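Local coordinates for uncharacterized protein AF_1514 (Archaeoglobus fulgidus DSM 4304, PDB 3C0F) that is of unknown function but adopts a hot dog fold, with helices packed against an antiparallel sheet, at residues 34-39 against 77-82. Sequence-based numbering, arbitrary orientation.
Sequences GILLSV and FEFYFR
Y80 pairs with two residues at once, L37 and S38: a classic beta bulge in the antiparallel pairing of 34-39 with 77-82, central strands of this hot dog fold. In the backbone, I35 and R82 form a hydrogen-bonded pair through both N-H groups, R82 N reaching I35 O at 2.9 Å. Y80 O takes L37 N at 2.8 Å and, weakly, S38 N at 3.4 Å, while Y80 N returns a nearly straight bond (173°) to S38 O.

Apolar contacts gather on the L36, V39, F79 and F81 face, where helix 17-23 also packs. L36, its CG turned anti to N (chi1 -177°) and chi2 at 57°, sets CD1 over the centre of the F81 ring, 4.0 Å from its centroid: a CH-pi contact. Replacing F81 by an alanine would probably leave this methyl without its aromatic partner and open a gap beside L36. The same CD1 meets the F79 ring near its edge, and V39 CG2 lies 3.4 Å from F79 CE1, obliquely.

On the other face, I35 CB lies over one face of the R82 guanidinium, whose NH1 bonds to R66 O; I35 CG2 is 3.7 Å from R82 NH2. S38 OG, hydrogen-bonded to W59 O, sits 3.4 Å from Y80 CD2.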
ATOM      1  N   GLY A  34       3.503   5.327  14.585  1.00 11.38           N
ATOM      2  CA  GLY A  34       4.534   5.099  13.574  1.00 12.01           C
ATOM      3  C   GLY A  34       5.840   5.813  13.866  1.00 12.40           C
ATOM      4  O   GLY A  34       5.950   7.027  13.676  1.00 12.47           O
ATOM      5  N   ILE A  35       6.827   5.056  14.337  1.00 12.55           N
ATOM      6  CA  ILE A  35       8.167   5.588  14.567  1.00 12.85           C
ATOM      7  C   ILE A  35       8.987   5.392  13.293  1.00 12.87           C
ATOM      8  O   ILE A  35       9.396   4.272  12.977  1.00 13.03           O
ATOM      9  CB  ILE A  35       8.876   4.874  15.759  1.00 12.99           C
ATOM     10  CG1 ILE A  35       7.956   4.773  16.996  1.00 13.92           C
ATOM     11  CG2 ILE A  35      10.238   5.516  16.060  1.00 13.12           C
ATOM     12  CD1 ILE A  35       7.445   6.098  17.544  1.00 14.84           C
ATOM     13  N   LEU A  36       9.215   6.479  12.561  1.00 12.67           N
ATOM     14  CA  LEU A  36      10.001   6.410  11.330  1.00 12.72           C
ATOM     15  C   LEU A  36      11.481   6.234  11.648  1.00 12.59           C
ATOM     16  O   LEU A  36      12.094   7.082  12.304  1.00 12.67           O
ATOM     17  CB  LEU A  36       9.779   7.643  10.450  1.00 12.65           C
ATOM     18  CG  LEU A  36      10.502   7.644   9.094  1.00 12.93           C
ATOM     19  CD1 LEU A  36      10.140   6.429   8.229  1.00 13.50           C
ATOM     20  CD2 LEU A  36      10.209   8.933   8.351  1.00 13.00           C
ATOM     21  N   LEU A  37      12.046   5.126  11.175  1.00 12.46           N
ATOM     22  CA  LEU A  37      13.432   4.774  11.478  1.00 12.76           C
ATOM     23  C   LEU A  37      14.402   5.178  10.367  1.00 12.59           C
ATOM     24  O   LEU A  37      15.477   5.711  10.642  1.00 12.96           O
ATOM     25  CB  LEU A  37      13.551   3.277  11.789  1.00 12.99           C
ATOM     26  CG  LEU A  37      12.792   2.769  13.021  1.00 13.72           C
ATOM     27  CD1 LEU A  37      12.711   1.248  13.004  1.00 14.23           C
ATOM     28  CD2 LEU A  37      13.414   3.267  14.323  1.00 15.24           C
ATOM     29  N   SER A  38      14.023   4.922   9.117  1.00 12.48           N
ATOM     30  CA  SER A  38      14.888   5.242   7.983  1.00 12.24           C
ATOM     31  C   SER A  38      14.109   5.500   6.696  1.00 12.30           C
ATOM     32  O   SER A  38      12.960   5.076   6.554  1.00 11.93           O
ATOM     33  CB  SER A  38      15.929   4.132   7.764  1.00 12.38           C
ATOM     34  OG  SER A  38      15.320   2.934   7.322  1.00 12.64           O
ATOM     35  N   VAL A  39      14.753   6.204   5.770  1.00 12.37           N
ATOM     36  CA  VAL A  39      14.191   6.476   4.451  1.00 12.44           C
ATOM     37  C   VAL A  39      15.273   6.280   3.393  1.00 12.43           C
ATOM     38  O   VAL A  39      16.453   6.524   3.650  1.00 12.38           O
ATOM     39  CB  VAL A  39      13.574   7.905   4.349  1.00 12.74           C
ATOM     40  CG1 VAL A  39      14.614   8.981   4.635  1.00 12.95           C
ATOM     41  CG2 VAL A  39      12.934   8.136   2.976  1.00 12.90           C
ATOM     42  N   PHE A  77      10.452   6.206  -3.081  1.00 11.88           N
ATOM     43  CA  PHE A  77      10.875   6.274  -1.676  1.00 11.83           C
ATOM     44  C   PHE A  77      10.473   5.026  -0.896  1.00 11.98           C
ATOM     45  O   PHE A  77       9.392   4.479  -1.110  1.00 11.94           O
ATOM     46  CB  PHE A  77      10.290   7.517  -0.996  1.00 11.75           C
ATOM     47  CG  PHE A  77      10.707   8.814  -1.629  1.00 11.46           C
ATOM     48  CD1 PHE A  77      11.894   9.439  -1.248  1.00 11.16           C
ATOM     49  CD2 PHE A  77       9.911   9.416  -2.604  1.00 11.58           C
ATOM     50  CE1 PHE A  77      12.289  10.644  -1.834  1.00 11.36           C
ATOM     51  CE2 PHE A  77      10.298  10.624  -3.198  1.00 11.22           C
ATOM     52  CZ  PHE A  77      11.489  11.235  -2.814  1.00 11.59           C
ATOM     53  N   GLU A  78      11.352   4.576  -0.003  1.00 12.07           N
ATOM     54  CA  GLU A  78      11.016   3.502   0.936  1.00 12.39           C
ATOM     55  C   GLU A  78      11.175   4.017   2.356  1.00 12.48           C
ATOM     56  O   GLU A  78      12.194   4.627   2.693  1.00 12.59           O
ATOM     57  CB  GLU A  78      11.877   2.248   0.728  1.00 12.42           C
ATOM     58  CG  GLU A  78      11.880   1.696  -0.693  1.00 12.80           C
ATOM     59  CD  GLU A  78      13.034   2.237  -1.510  1.00 14.15           C
ATOM     60  OE1 GLU A  78      14.173   2.228  -0.999  1.00 14.58           O
ATOM     61  OE2 GLU A  78      12.807   2.669  -2.661  1.00 15.59           O
ATOM     62  N   PHE A  79      10.155   3.774   3.172  1.00 12.63           N
ATOM     63  CA  PHE A  79      10.135   4.217   4.560  1.00 12.49           C
ATOM     64  C   PHE A  79      10.032   3.006   5.474  1.00 12.54           C
ATOM     65  O   PHE A  79       9.173   2.151   5.281  1.00 12.56           O
ATOM     66  CB  PHE A  79       8.939   5.142   4.806  1.00 12.44           C
ATOM     67  CG  PHE A  79       8.964   6.399   3.985  1.00 12.54           C
ATOM     68  CD1 PHE A  79       9.587   7.541   4.467  1.00 12.09           C
ATOM     69  CD2 PHE A  79       8.361   6.440   2.727  1.00 12.39           C
ATOM     70  CE1 PHE A  79       9.617   8.714   3.709  1.00 12.57           C
ATOM     71  CE2 PHE A  79       8.386   7.608   1.960  1.00 12.96           C
ATOM     72  CZ  PHE A  79       9.019   8.743   2.451  1.00 12.39           C
ATOM     73  N   TYR A  80      10.908   2.944   6.470  1.00 12.28           N
ATOM     74  CA  TYR A  80      10.906   1.835   7.416  1.00 12.17           C
ATOM     75  C   TYR A  80      10.447   2.315   8.789  1.00 11.85           C
ATOM     76  O   TYR A  80      11.090   3.173   9.406  1.00 11.40           O
ATOM     77  CB  TYR A  80      12.292   1.184   7.476  1.00 12.58           C
ATOM     78  CG  TYR A  80      12.704   0.539   6.171  1.00 12.84           C
ATOM     79  CD1 TYR A  80      12.453  -0.812   5.930  1.00 13.57           C
ATOM     80  CD2 TYR A  80      13.326   1.284   5.166  1.00 12.81           C
ATOM     81  CE1 TYR A  80      12.821  -1.408   4.722  1.00 13.90           C
ATOM     82  CE2 TYR A  80      13.696   0.700   3.957  1.00 13.36           C
ATOM     83  CZ  TYR A  80      13.437  -0.644   3.744  1.00 13.71           C
ATOM     84  OH  TYR A  80      13.801  -1.224   2.551  1.00 14.71           O
ATOM     85  N   PHE A  81       9.325   1.756   9.247  1.00 11.56           N
ATOM     86  CA  PHE A  81       8.696   2.129  10.514  1.00 11.55           C
ATOM     87  C   PHE A  81       8.779   1.019  11.557  1.00 11.46           C
ATOM     88  O   PHE A  81       8.698  -0.167  11.218  1.00 11.07           O
ATOM     89  CB  PHE A  81       7.199   2.399  10.306  1.00 11.77           C
ATOM     90  CG  PHE A  81       6.884   3.646   9.533  1.00 12.07           C
ATOM     91  CD1 PHE A  81       6.701   4.862  10.190  1.00 12.59           C
ATOM     92  CD2 PHE A  81       6.709   3.599   8.152  1.00 11.96           C
ATOM     93  CE1 PHE A  81       6.380   6.021   9.473  1.00 12.40           C
ATOM     94  CE2 PHE A  81       6.390   4.750   7.428  1.00 11.95           C
ATOM     95  CZ  PHE A  81       6.221   5.964   8.093  1.00 12.18           C
ATOM     96  N   ARG A  82       8.924   1.417  12.821  1.00 11.33           N
ATOM     97  CA  ARG A  82       8.517   0.580  13.947  1.00 11.61           C
ATOM     98  C   ARG A  82       7.140   1.066  14.405  1.00 11.64           C
ATOM     99  O   ARG A  82       7.008   2.158  14.963  1.00 11.62           O
ATOM    100  CB  ARG A  82       9.533   0.630  15.098  1.00 11.39           C
ATOM    101  CG  ARG A  82       9.144  -0.239  16.315  1.00 11.53           C
ATOM    102  CD  ARG A  82      10.197  -0.222  17.427  1.00 12.05           C
ATOM    103  NE  ARG A  82      10.305   1.086  18.077  1.00 14.00           N
ATOM    104  CZ  ARG A  82      11.359   1.897  17.983  1.00 14.60           C
ATOM    105  NH1 ARG A  82      12.426   1.544  17.275  1.00 14.69           N
ATOM    106  NH2 ARG A  82      11.353   3.063  18.612  1.00 15.06           N
TER